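Local coordinates for acetate kinase (Entamoeba histolytica, PDB 4H0O), which probably interconverts acetate and acetyl phosphate by magnesium-dependent phosphoryl transfer, as a member of the acetokinase family in the acetate and sugar kinase, Hsc70 and actin superfamily, at residues V94-V99 with T147-A152; S103-S108 with V151-A156; D284-L289 with D334-E339. All blocks are in the same frame, centred on the assembly; numbering follows the deposited sequence.

Contact 1. Residues V94-V99 with T147-A152; sequences VGHRFV and TRQYVA
H96 and Q149 sit on neighbouring parallel strands of the N-terminal mixed sheet, which belongs to the ribonuclease H-like fold of this superfamily. Five backbone hydrogen bonds pair 94-98 with 148-152, from V94 N to R148 O at one end to F98 N with A152 O at the other. V94, H96, Q149 and V151 point to one face of the sheet, which helix 129-143 packs against. There H96 NE2 donates to Q149 OE1 at 2.9 Å. Q149 OE1 meets the imidazole at its edge, in plane, and the two flat groups are nearly coplanar, 17° apart. The Q149 chain gets there with CG beside its own backbone N (chi1 -52°) and an extended run beyond it. On the way it lies alongside V94, with Q149 CG 3.6 Å from V94 CB. Q149 NE2 is bonded to S140 O, which helps fix the amide's flip. F98 CB meets V151 CG2 at 3.5 Å. The opposite face carries R97, Y150 and A152. R97 is a predicted substrate-binding residue. Y150 CG stands between its backbone N and carbonyl carbon (chi1 66°). This folds the phenol back over G95, and Y150 OH reaches I394 O of helix 390-402. G95 has no side chain, and its CA makes a CH-pi contact over one ring face, 3.6 Å from the Y150 centroid.

Contact 2. Residues S103-S108 with V151-A156; sequences SYFKKS and VAIDTA
The loop before the short strand 109-110 packs here on the end of strand 148-153 and the type I beta turn I153-A156. That turn carries D154, the predicted proton donor/acceptor of the active site. S108 makes the polar link. I153 N donates to S108 OG at 2.9 Å, with an N-H...O angle of 161°. S108 OG lies beside its own backbone N (chi1 -69°), which brings the hydroxyl to the strand backbone, 3.4 Å from A152 CA. S108 CB rests 3.4 Å from V151 O. The apolar part centres on I153. Its side chain crosses that of F105 at about a right angle, and I153 CD1 comes 3.8 Å from F105 CD1. The same methyl also touches S108 CA, at 3.8 Å. Y104 CD2 lies over the centre of one face of the F105 ring, and L119 of helix 113-120 also touches F105. A156 CB packs against the loop backbone, 3.5 Å from K106 O. D154 itself points away from the loop, and its OD2 accepts from H184 N. The serine thus gives the backbone N-H of I153 a side-chain acceptor just before D154, while I153 packs on F105 and the A156 methyl rests on the loop's peptide backbone.

Contact 3. Residues D284-L289 with D334-E339; sequences DMRDIL and DQMGLE
Van der Waals contacts carry most of this interface, and M336 of helix 334-339 makes the main ones. Its chain, bent at chi2 (-52°), swings the thioether across to the N-terminal end of helix 285-293. M336 CE lies 3.3 Å from D284 OD1 and 4.1 Å from R286 NE. M336 SD lies 4.1 Å from M285 CB. The side-chain hydrogen bonds lie within 284-286. D284 is the N-cap of its helix, and D284 OD1 accepts from R286 N at 3.0 Å. The same oxygen takes a nearly straight bond from R286 NE, 174° at the hydrogen. R286 NH2 adds a salt bridge to D284 OD2 at 2.7 Å, on its syn lone pair. This side-on, two-nitrogen grip holds the guanidinium edge-on to the carboxylate, with both oxygens close to its plane, and fixes its rotation. D284, M285 and R286 are predicted ATP-binding residues, so the cap and the bidentate pair probably help shape the nucleotide site. Polar approaches between the helices are longer and are not hydrogen bonds. Q335 OE1 lies over one face of the guanidinium, 3.7 Å from R286 NH2, with the amide plane 86° from it. E339 OE1 is 4.1 Å from R286 NH1 and well out of the guanidinium plane, so the two interact through charge alone.

How the contacts relate
From the N terminus, strand 93-98 comes first, and the loop 103-108 follows it. The chain then passes through strand 109-110 and helices 113-120 and 129-143 before it returns as strand 148-153. Contact 1 closes this excursion by pairing the two strands. Contact 2 starts later and ends further along the chain, in the turn at the end of that strand, so the two loops cross. They share V151 and A152, and they meet at D154, whose N probably bonds to F98 O. Contact 3 opens afterwards, in series. It joins helices 285-293 and 334-339, closing the run through helix 299-324 and strand 329-333 of the other sheet. Its centre is about 30 Å from that of contact 1, across the chain's centre.

Contact 1. Residues V94-V99 with T147-A152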
ATOM      1  N   VAL B  94      29.691   3.099  25.774  1.00 42.64           N
ATOM      2  CA  VAL B  94      28.626   4.070  25.538  1.00 36.03           C
ATOM      3  C   VAL B  94      27.821   3.660  24.308  1.00 37.80           C
ATOM      4  O   VAL B  94      28.384   3.431  23.234  1.00 34.78           O
ATOM      5  CB  VAL B  94      29.171   5.503  25.348  1.00 36.94           C
ATOM      6  CG1 VAL B  94      28.033   6.511  25.360  1.00 31.63           C
ATOM      7  CG2 VAL B  94      30.161   5.844  26.441  1.00 37.91           C
ATOM      8  N   GLY B  95      26.504   3.553  24.472  1.00 38.26           N
ATOM      9  CA  GLY B  95      25.631   3.215  23.363  1.00 31.40           C
ATOM     10  C   GLY B  95      24.874   4.431  22.866  1.00 32.44           C
ATOM     11  O   GLY B  95      24.418   5.255  23.662  1.00 34.71           O
ATOM     12  N   HIS B  96      24.746   4.547  21.547  1.00 32.11           N
ATOM     13  CA  HIS B  96      24.026   5.659  20.940  1.00 34.70           C
ATOM     14  C   HIS B  96      23.004   5.148  19.930  1.00 34.00           C
ATOM     15  O   HIS B  96      23.119   4.029  19.431  1.00 34.11           O
ATOM     16  CB  HIS B  96      24.999   6.606  20.240  1.00 27.72           C
ATOM     17  CG  HIS B  96      26.033   7.190  21.142  1.00 34.26           C
ATOM     18  ND1 HIS B  96      25.856   8.382  21.812  1.00 43.81           N
ATOM     19  CD2 HIS B  96      27.279   6.759  21.475  1.00 38.02           C
ATOM     20  CE1 HIS B  96      26.935   8.655  22.523  1.00 35.77           C
ATOM     21  NE2 HIS B  96      27.812   7.685  22.333  1.00 42.02           N
ATOM     22  N   ARG B  97      22.015   5.977  19.617  1.00 36.21           N
ATOM     23  CA  ARG B  97      20.968   5.584  18.685  1.00 35.90           C
ATOM     24  C   ARG B  97      20.882   6.564  17.516  1.00 37.40           C
ATOM     25  O   ARG B  97      20.691   7.764  17.717  1.00 36.47           O
ATOM     26  CB  ARG B  97      19.627   5.511  19.416  1.00 33.07           C
ATOM     27  CG  ARG B  97      18.454   5.082  18.557  1.00 46.36           C
ATOM     28  CD  ARG B  97      17.206   4.879  19.404  1.00 53.77           C
ATOM     29  NE  ARG B  97      16.108   4.309  18.628  1.00 74.34           N
ATOM     30  CZ  ARG B  97      15.152   5.024  18.046  1.00 78.83           C
ATOM     31  NH1 ARG B  97      15.153   6.347  18.153  1.00 81.80           N
ATOM     32  NH2 ARG B  97      14.193   4.418  17.360  1.00 71.15           N
ATOM     33  N   PHE B  98      21.026   6.044  16.299  1.00 36.55           N
ATOM     34  CA  PHE B  98      20.975   6.862  15.089  1.00 40.10           C
ATOM     35  C   PHE B  98      19.807   6.384  14.229  1.00 40.38           C
ATOM     36  O   PHE B  98      19.739   5.207  13.862  1.00 32.83           O
ATOM     37  CB  PHE B  98      22.284   6.713  14.317  1.00 37.90           C
ATOM     38  CG  PHE B  98      22.670   7.919  13.510  1.00 30.97           C
ATOM     39  CD1 PHE B  98      23.179   9.054  14.126  1.00 43.30           C
ATOM     40  CD2 PHE B  98      22.570   7.898  12.126  1.00 35.74           C
ATOM     41  CE1 PHE B  98      23.556  10.158  13.378  1.00 36.16           C
ATOM     42  CE2 PHE B  98      22.944   8.994  11.371  1.00 34.87           C
ATOM     43  CZ  PHE B  98      23.436  10.127  11.998  1.00 36.33           C
ATOM     44  N   VAL B  99      18.895   7.298  13.910  1.00 34.50           N
ATOM     45  CA  VAL B  99      17.658   6.944  13.219  1.00 30.19           C
ATOM     46  C   VAL B  99      17.872   6.438  11.791  1.00 45.61           C
ATOM     47  O   VAL B  99      17.384   5.368  11.426  1.00 37.74           O
ATOM     48  CB  VAL B  99      16.665   8.127  13.201  1.00 41.43           C
ATOM     49  CG1 VAL B  99      15.537   7.861  12.228  1.00 48.25           C
ATOM     50  CG2 VAL B  99      16.104   8.370  14.589  1.00 46.35           C
ATOM     51  N   THR B 147      37.123   5.143  25.901  1.00 54.97           N
ATOM     52  CA  THR B 147      35.970   4.281  26.135  1.00 53.34           C
ATOM     53  C   THR B 147      35.340   3.833  24.823  1.00 42.80           C
ATOM     54  O   THR B 147      35.002   4.661  23.974  1.00 46.79           O
ATOM     55  CB  THR B 147      34.914   4.997  26.992  1.00 49.27           C
ATOM     56  OG1 THR B 147      35.495   5.363  28.249  1.00 62.21           O
ATOM     57  CG2 THR B 147      33.718   4.094  27.240  1.00 42.93           C
ATOM     58  N   ARG B 148      35.195   2.521  24.660  1.00 47.88           N
ATOM     59  CA  ARG B 148      34.579   1.957  23.464  1.00 48.76           C
ATOM     60  C   ARG B 148      33.137   2.447  23.341  1.00 43.67           C
ATOM     61  O   ARG B 148      32.373   2.409  24.311  1.00 41.76           O
ATOM     62  CB  ARG B 148      34.612   0.429  23.525  1.00 56.52           C
ATOM     63  CG  ARG B 148      35.982  -0.152  23.856  1.00 51.39           C
ATOM     64  CD  ARG B 148      36.960   0.043  22.710  1.00 61.44           C
ATOM     65  NE  ARG B 148      36.732  -0.913  21.630  1.00 78.56           N
ATOM     66  CZ  ARG B 148      36.743  -0.602  20.337  1.00 83.82           C
ATOM     67  NH1 ARG B 148      36.965   0.650  19.955  1.00 60.73           N
ATOM     68  NH2 ARG B 148      36.527  -1.541  19.425  1.00 69.03           N
ATOM     69  N   GLN B 149      32.773   2.929  22.157  1.00 35.54           N
ATOM     70  CA  GLN B 149      31.420   3.425  21.925  1.00 42.22           C
ATOM     71  C   GLN B 149      30.853   2.852  20.632  1.00 42.86           C
ATOM     72  O   GLN B 149      31.600   2.558  19.691  1.00 43.08           O
ATOM     73  CB  GLN B 149      31.397   4.961  21.908  1.00 41.12           C
ATOM     74  CG  GLN B 149      32.050   5.593  23.137  1.00 40.94           C
ATOM     75  CD  GLN B 149      31.691   7.054  23.333  1.00 49.19           C
ATOM     76  OE1 GLN B 149      30.617   7.506  22.931  1.00 42.92           O
ATOM     77  NE2 GLN B 149      32.593   7.801  23.965  1.00 44.74           N
ATOM     78  N   TYR B 150      29.534   2.682  20.597  1.00 38.02           N
ATOM     79  CA  TYR B 150      28.866   2.102  19.436  1.00 40.72           C
ATOM     80  C   TYR B 150      27.598   2.862  19.084  1.00 38.68           C
ATOM     81  O   TYR B 150      26.951   3.461  19.951  1.00 36.70           O
ATOM     82  CB  TYR B 150      28.537   0.625  19.675  1.00 36.74           C
ATOM     83  CG  TYR B 150      27.509   0.361  20.759  1.00 34.32           C
ATOM     84  CD1 TYR B 150      27.886   0.268  22.091  1.00 28.14           C
ATOM     85  CD2 TYR B 150      26.169   0.174  20.445  1.00 30.03           C
ATOM     86  CE1 TYR B 150      26.958   0.013  23.081  1.00 33.40           C
ATOM     87  CE2 TYR B 150      25.233  -0.080  21.429  1.00 38.00           C
ATOM     88  CZ  TYR B 150      25.634  -0.160  22.743  1.00 31.74           C
ATOM     89  OH  TYR B 150      24.705  -0.416  23.722  1.00 33.06           O
ATOM     90  N   VAL B 151      27.246   2.835  17.804  1.00 32.61           N
ATOM     91  CA  VAL B 151      26.017   3.464  17.351  1.00 36.11           C
ATOM     92  C   VAL B 151      25.055   2.411  16.802  1.00 38.98           C
ATOM     93  O   VAL B 151      25.386   1.663  15.879  1.00 31.08           O
ATOM     94  CB  VAL B 151      26.297   4.581  16.313  1.00 39.62           C
ATOM     95  CG1 VAL B 151      27.164   4.067  15.174  1.00 33.65           C
ATOM     96  CG2 VAL B 151      25.004   5.165  15.793  1.00 29.69           C
ATOM     97  N   ALA B 152      23.875   2.328  17.406  1.00 32.69           N
ATOM     98  CA  ALA B 152      22.844   1.410  16.935  1.00 29.73           C
ATOM     99  C   ALA B 152      22.034   2.093  15.834  1.00 34.94           C
ATOM    100  O   ALA B 152      21.371   3.099  16.089  1.00 32.40           O
ATOM    101  CB  ALA B 152      21.947   1.000  18.078  1.00 30.48           C
TER

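Contact 2. Residues S103-S108 with V151-A156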
ATOM      1  N   SER B 103      22.596   4.566   2.907  1.00 35.13           N
ATOM      2  CA  SER B 103      23.088   3.436   2.121  1.00 40.31           C
ATOM      3  C   SER B 103      24.291   2.730   2.748  1.00 43.89           C
ATOM      4  O   SER B 103      24.437   1.516   2.613  1.00 43.84           O
ATOM      5  CB  SER B 103      23.428   3.892   0.700  1.00 38.19           C
ATOM      6  OG  SER B 103      24.353   4.965   0.719  1.00 53.46           O
ATOM      7  N   TYR B 104      25.149   3.484   3.432  1.00 42.56           N
ATOM      8  CA  TYR B 104      26.396   2.931   3.964  1.00 45.24           C
ATOM      9  C   TYR B 104      26.196   1.913   5.087  1.00 42.38           C
ATOM     10  O   TYR B 104      26.833   0.860   5.097  1.00 50.64           O
ATOM     11  CB  TYR B 104      27.338   4.050   4.434  1.00 42.71           C
ATOM     12  CG  TYR B 104      28.632   3.550   5.044  1.00 49.72           C
ATOM     13  CD1 TYR B 104      29.702   3.176   4.241  1.00 48.52           C
ATOM     14  CD2 TYR B 104      28.783   3.455   6.424  1.00 43.97           C
ATOM     15  CE1 TYR B 104      30.885   2.717   4.793  1.00 47.04           C
ATOM     16  CE2 TYR B 104      29.962   2.996   6.983  1.00 47.29           C
ATOM     17  CZ  TYR B 104      31.008   2.631   6.164  1.00 47.60           C
ATOM     18  OH  TYR B 104      32.180   2.175   6.719  1.00 55.81           O
ATOM     19  N   PHE B 105      25.319   2.229   6.032  1.00 37.32           N
ATOM     20  CA  PHE B 105      25.168   1.392   7.218  1.00 38.55           C
ATOM     21  C   PHE B 105      24.223   0.197   7.023  1.00 42.29           C
ATOM     22  O   PHE B 105      23.002   0.321   7.162  1.00 41.17           O
ATOM     23  CB  PHE B 105      24.743   2.241   8.422  1.00 39.12           C
ATOM     24  CG  PHE B 105      25.813   3.187   8.911  1.00 37.68           C
ATOM     25  CD1 PHE B 105      26.775   2.758   9.814  1.00 36.57           C
ATOM     26  CD2 PHE B 105      25.848   4.506   8.481  1.00 39.61           C
ATOM     27  CE1 PHE B 105      27.757   3.624  10.272  1.00 38.99           C
ATOM     28  CE2 PHE B 105      26.826   5.376   8.936  1.00 39.53           C
ATOM     29  CZ  PHE B 105      27.780   4.933   9.832  1.00 44.29           C
ATOM     30  N   LYS B 106      24.808  -0.954   6.700  1.00 38.84           N
ATOM     31  CA  LYS B 106      24.077  -2.216   6.631  1.00 42.32           C
ATOM     32  C   LYS B 106      24.139  -2.895   7.993  1.00 41.15           C
ATOM     33  O   LYS B 106      23.382  -3.826   8.280  1.00 41.72           O
ATOM     34  CB  LYS B 106      24.670  -3.132   5.551  1.00 37.69           C
ATOM     35  CG  LYS B 106      24.431  -2.660   4.117  1.00 45.06           C
ATOM     36  CD  LYS B 106      25.740  -2.543   3.350  1.00 43.30           C
ATOM     37  CE  LYS B 106      25.529  -1.910   1.978  1.00 57.99           C
ATOM     38  NZ  LYS B 106      26.584  -0.898   1.662  1.00 68.21           N
ATOM     39  N   LYS B 107      25.060  -2.423   8.827  1.00 38.56           N
ATOM     40  CA  LYS B 107      25.198  -2.921  10.188  1.00 43.34           C
ATOM     41  C   LYS B 107      25.365  -1.765  11.165  1.00 41.11           C
ATOM     42  O   LYS B 107      25.919  -0.720  10.813  1.00 39.64           O
ATOM     43  CB  LYS B 107      26.403  -3.863  10.295  1.00 39.78           C
ATOM     44  CG  LYS B 107      26.192  -5.233   9.665  1.00 44.50           C
ATOM     45  CD  LYS B 107      27.462  -6.084   9.693  1.00 58.15           C
ATOM     46  CE  LYS B 107      28.566  -5.484   8.829  1.00 59.72           C
ATOM     47  NZ  LYS B 107      29.676  -6.451   8.575  1.00 61.61           N
ATOM     48  N   SER B 108      24.887  -1.948  12.392  1.00 39.81           N
ATOM     49  CA  SER B 108      25.247  -1.039  13.471  1.00 38.04           C
ATOM     50  C   SER B 108      26.755  -1.174  13.661  1.00 37.79           C
ATOM     51  O   SER B 108      27.339  -2.177  13.253  1.00 36.42           O
ATOM     52  CB  SER B 108      24.499  -1.391  14.754  1.00 35.06           C
ATOM     53  OG  SER B 108      23.117  -1.120  14.621  1.00 43.92           O
ATOM     54  N   VAL B 151      27.246   2.835  17.804  1.00 32.61           N
ATOM     55  CA  VAL B 151      26.017   3.464  17.351  1.00 36.11           C
ATOM     56  C   VAL B 151      25.055   2.411  16.802  1.00 38.98           C
ATOM     57  O   VAL B 151      25.386   1.663  15.879  1.00 31.08           O
ATOM     58  CB  VAL B 151      26.297   4.581  16.313  1.00 39.62           C
ATOM     59  CG1 VAL B 151      27.164   4.067  15.174  1.00 33.65           C
ATOM     60  CG2 VAL B 151      25.004   5.165  15.793  1.00 29.69           C
ATOM     61  N   ALA B 152      23.875   2.328  17.406  1.00 32.69           N
ATOM     62  CA  ALA B 152      22.844   1.410  16.935  1.00 29.73           C
ATOM     63  C   ALA B 152      22.034   2.093  15.834  1.00 34.94           C
ATOM     64  O   ALA B 152      21.371   3.099  16.089  1.00 32.40           O
ATOM     65  CB  ALA B 152      21.947   1.000  18.078  1.00 30.48           C
ATOM     66  N   ILE B 153      22.090   1.554  14.616  1.00 35.94           N
ATOM     67  CA  ILE B 153      21.422   2.179  13.473  1.00 31.37           C
ATOM     68  C   ILE B 153      20.039   1.570  13.199  1.00 33.36           C
ATOM     69  O   ILE B 153      19.914   0.365  12.973  1.00 35.17           O
ATOM     70  CB  ILE B 153      22.291   2.123  12.193  1.00 30.91           C
ATOM     71  CG1 ILE B 153      23.435   3.137  12.268  1.00 43.32           C
ATOM     72  CG2 ILE B 153      21.457   2.433  10.967  1.00 30.45           C
ATOM     73  CD1 ILE B 153      24.663   2.632  12.968  1.00 41.20           C
ATOM     74  N   ASP B 154      19.011   2.414  13.195  1.00 30.51           N
ATOM     75  CA  ASP B 154      17.627   1.953  13.102  1.00 30.79           C
ATOM     76  C   ASP B 154      17.257   1.400  11.722  1.00 37.36           C
ATOM     77  O   ASP B 154      16.223   0.752  11.572  1.00 36.38           O
ATOM     78  CB  ASP B 154      16.672   3.089  13.482  1.00 33.54           C
ATOM     79  CG  ASP B 154      15.358   2.587  14.050  1.00 40.90           C
ATOM     80  OD1 ASP B 154      15.384   1.642  14.867  1.00 40.42           O
ATOM     81  OD2 ASP B 154      14.297   3.142  13.685  1.00 43.43           O
ATOM     82  N   THR B 155      18.103   1.645  10.723  1.00 37.55           N
ATOM     83  CA  THR B 155      17.819   1.209   9.355  1.00 36.94           C
ATOM     84  C   THR B 155      18.601  -0.037   8.937  1.00 36.14           C
ATOM     85  O   THR B 155      18.309  -0.637   7.903  1.00 39.76           O
ATOM     86  CB  THR B 155      18.103   2.331   8.327  1.00 31.78           C
ATOM     87  OG1 THR B 155      19.429   2.836   8.517  1.00 36.50           O
ATOM     88  CG2 THR B 155      17.113   3.466   8.488  1.00 36.72           C
ATOM     89  N   ALA B 156      19.590  -0.417   9.743  1.00 36.32           N
ATOM     90  CA  ALA B 156      20.521  -1.491   9.384  1.00 38.25           C
ATOM     91  C   ALA B 156      19.895  -2.886   9.253  1.00 30.71           C
ATOM     92  O   ALA B 156      20.285  -3.656   8.375  1.00 38.14           O
ATOM     93  CB  ALA B 156      21.691  -1.527  10.361  1.00 31.83           C
TER

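Contact 3. Residues D284-L289 with D334-E339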
ATOM      1  N   ASP B 284      -3.863   9.787  20.077  1.00 36.69           N
ATOM      2  CA  ASP B 284      -3.711   8.609  20.929  1.00 35.76           C
ATOM      3  C   ASP B 284      -4.902   7.661  20.765  1.00 40.69           C
ATOM      4  O   ASP B 284      -6.056   8.064  20.930  1.00 42.04           O
ATOM      5  CB  ASP B 284      -3.560   9.043  22.393  1.00 37.97           C
ATOM      6  CG  ASP B 284      -2.967   7.955  23.273  1.00 51.30           C
ATOM      7  OD1 ASP B 284      -3.426   6.794  23.199  1.00 53.02           O
ATOM      8  OD2 ASP B 284      -2.035   8.265  24.047  1.00 57.64           O
ATOM      9  N   MET B 285      -4.613   6.402  20.440  1.00 41.94           N
ATOM     10  CA  MET B 285      -5.650   5.400  20.190  1.00 37.15           C
ATOM     11  C   MET B 285      -6.565   5.179  21.398  1.00 44.13           C
ATOM     12  O   MET B 285      -7.761   4.916  21.241  1.00 38.71           O
ATOM     13  CB  MET B 285      -5.017   4.069  19.760  1.00 37.62           C
ATOM     14  CG  MET B 285      -6.019   2.937  19.533  1.00 42.40           C
ATOM     15  SD  MET B 285      -7.239   3.285  18.241  1.00 50.07           S
ATOM     16  CE  MET B 285      -6.370   2.683  16.794  1.00 39.53           C
ATOM     17  N   ARG B 286      -6.002   5.295  22.598  1.00 45.19           N
ATOM     18  CA  ARG B 286      -6.749   5.040  23.827  1.00 44.21           C
ATOM     19  C   ARG B 286      -7.834   6.089  24.081  1.00 46.17           C
ATOM     20  O   ARG B 286      -8.915   5.761  24.573  1.00 48.93           O
ATOM     21  CB  ARG B 286      -5.794   4.931  25.020  1.00 39.64           C
ATOM     22  CG  ARG B 286      -4.843   3.737  24.933  1.00 45.31           C
ATOM     23  CD  ARG B 286      -3.677   3.872  25.901  1.00 50.95           C
ATOM     24  NE  ARG B 286      -2.866   5.051  25.607  1.00 51.93           N
ATOM     25  CZ  ARG B 286      -1.822   5.447  26.327  1.00 62.87           C
ATOM     26  NH1 ARG B 286      -1.447   4.758  27.397  1.00 65.57           N
ATOM     27  NH2 ARG B 286      -1.151   6.537  25.978  1.00 55.70           N
ATOM     28  N   ASP B 287      -7.545   7.343  23.742  1.00 39.47           N
ATOM     29  CA  ASP B 287      -8.541   8.409  23.817  1.00 44.04           C
ATOM     30  C   ASP B 287      -9.644   8.182  22.786  1.00 47.88           C
ATOM     31  O   ASP B 287     -10.817   8.469  23.042  1.00 49.06           O
ATOM     32  CB  ASP B 287      -7.893   9.780  23.585  1.00 49.63           C
ATOM     33  CG  ASP B 287      -6.896  10.154  24.669  1.00 53.56           C
ATOM     34  OD1 ASP B 287      -7.039   9.670  25.813  1.00 52.96           O
ATOM     35  OD2 ASP B 287      -5.971  10.940  24.372  1.00 64.64           O
ATOM     36  N   ILE B 288      -9.254   7.673  21.620  1.00 44.08           N
ATOM     37  CA  ILE B 288     -10.190   7.361  20.542  1.00 44.06           C
ATOM     38  C   ILE B 288     -11.175   6.271  20.961  1.00 40.71           C
ATOM     39  O   ILE B 288     -12.386   6.420  20.792  1.00 37.64           O
ATOM     40  CB  ILE B 288      -9.439   6.935  19.259  1.00 37.08           C
ATOM     41  CG1 ILE B 288      -8.721   8.140  18.648  1.00 39.37           C
ATOM     42  CG2 ILE B 288     -10.392   6.328  18.245  1.00 30.32           C
ATOM     43  CD1 ILE B 288      -7.812   7.802  17.483  1.00 41.70           C
ATOM     44  N   LEU B 289     -10.645   5.178  21.506  1.00 39.43           N
ATOM     45  CA  LEU B 289     -11.463   4.089  22.030  1.00 48.19           C
ATOM     46  C   LEU B 289     -12.379   4.588  23.143  1.00 48.10           C
ATOM     47  O   LEU B 289     -13.548   4.211  23.218  1.00 42.06           O
ATOM     48  CB  LEU B 289     -10.569   2.971  22.568  1.00 44.40           C
ATOM     49  CG  LEU B 289      -9.785   2.142  21.552  1.00 45.25           C
ATOM     50  CD1 LEU B 289      -8.829   1.200  22.260  1.00 39.12           C
ATOM     51  CD2 LEU B 289     -10.743   1.357  20.678  1.00 44.80           C
ATOM     52  N   ASP B 334       5.805  -2.534  20.979  1.00 22.71           N
ATOM     53  CA  ASP B 334       5.649  -1.117  21.315  1.00 29.44           C
ATOM     54  C   ASP B 334       4.315  -0.782  21.986  1.00 32.20           C
ATOM     55  O   ASP B 334       3.445  -1.646  22.119  1.00 27.42           O
ATOM     56  CB  ASP B 334       5.907  -0.208  20.111  1.00 29.35           C
ATOM     57  CG  ASP B 334       5.842   1.264  20.481  1.00 43.14           C
ATOM     58  OD1 ASP B 334       5.616   1.563  21.672  1.00 45.13           O
ATOM     59  OD2 ASP B 334       5.992   2.119  19.582  1.00 44.70           O
ATOM     60  N   GLN B 335       4.177   0.478  22.400  1.00 37.20           N
ATOM     61  CA  GLN B 335       3.097   0.927  23.288  1.00 45.90           C
ATOM     62  C   GLN B 335       1.694   0.410  22.961  1.00 37.89           C
ATOM     63  O   GLN B 335       1.049  -0.209  23.808  1.00 40.28           O
ATOM     64  CB  GLN B 335       3.086   2.457  23.388  1.00 43.82           C
ATOM     65  CG  GLN B 335       3.603   3.001  24.715  1.00 61.21           C
ATOM     66  CD  GLN B 335       2.550   3.794  25.471  1.00 74.96           C
ATOM     67  OE1 GLN B 335       1.572   4.265  24.887  1.00 71.82           O
ATOM     68  NE2 GLN B 335       2.744   3.942  26.777  1.00 77.76           N
ATOM     69  N   MET B 336       1.224   0.658  21.742  1.00 37.73           N
ATOM     70  CA  MET B 336      -0.134   0.265  21.366  1.00 41.94           C
ATOM     71  C   MET B 336      -0.297  -1.245  21.186  1.00 39.69           C
ATOM     72  O   MET B 336      -1.363  -1.797  21.476  1.00 37.89           O
ATOM     73  CB  MET B 336      -0.590   1.011  20.109  1.00 34.79           C
ATOM     74  CG  MET B 336      -0.650   2.526  20.292  1.00 55.84           C
ATOM     75  SD  MET B 336      -1.606   3.005  21.753  1.00 64.07           S
ATOM     76  CE  MET B 336      -1.246   4.759  21.865  1.00 54.39           C
ATOM     77  N   GLY B 337       0.756  -1.908  20.718  1.00 26.81           N
ATOM     78  CA  GLY B 337       0.723  -3.348  20.529  1.00 29.09           C
ATOM     79  C   GLY B 337       0.672  -4.105  21.845  1.00 34.86           C
ATOM     80  O   GLY B 337       0.067  -5.176  21.932  1.00 30.11           O
ATOM     81  N   LEU B 338       1.301  -3.539  22.873  1.00 35.99           N
ATOM     82  CA  LEU B 338       1.422  -4.204  24.165  1.00 31.85           C
ATOM     83  C   LEU B 338       0.251  -3.900  25.095  1.00 32.16           C
ATOM     84  O   LEU B 338      -0.172  -4.763  25.866  1.00 37.79           O
ATOM     85  CB  LEU B 338       2.730  -3.790  24.845  1.00 30.22           C
ATOM     86  CG  LEU B 338       4.025  -4.043  24.073  1.00 34.57           C
ATOM     87  CD1 LEU B 338       5.198  -3.354  24.752  1.00 25.51           C
ATOM     88  CD2 LEU B 338       4.296  -5.537  23.927  1.00 27.48           C
ATOM     89  N   GLU B 339      -0.277  -2.681  25.009  1.00 33.74           N
ATOM     90  CA  GLU B 339      -1.191  -2.168  26.033  1.00 40.45           C
ATOM     91  C   GLU B 339      -2.595  -1.812  25.535  1.00 40.07           C
ATOM     92  O   GLU B 339      -3.352  -1.148  26.243  1.00 47.68           O
ATOM     93  CB  GLU B 339      -0.620  -0.879  26.638  1.00 35.55           C
ATOM     94  CG  GLU B 339       0.822  -1.006  27.123  1.00 45.83           C
ATOM     95  CD  GLU B 339       1.354   0.275  27.745  1.00 57.55           C
ATOM     96  OE1 GLU B 339       0.608   1.277  27.792  1.00 63.58           O
ATOM     97  OE2 GLU B 339       2.522   0.279  28.192  1.00 64.46           O
TER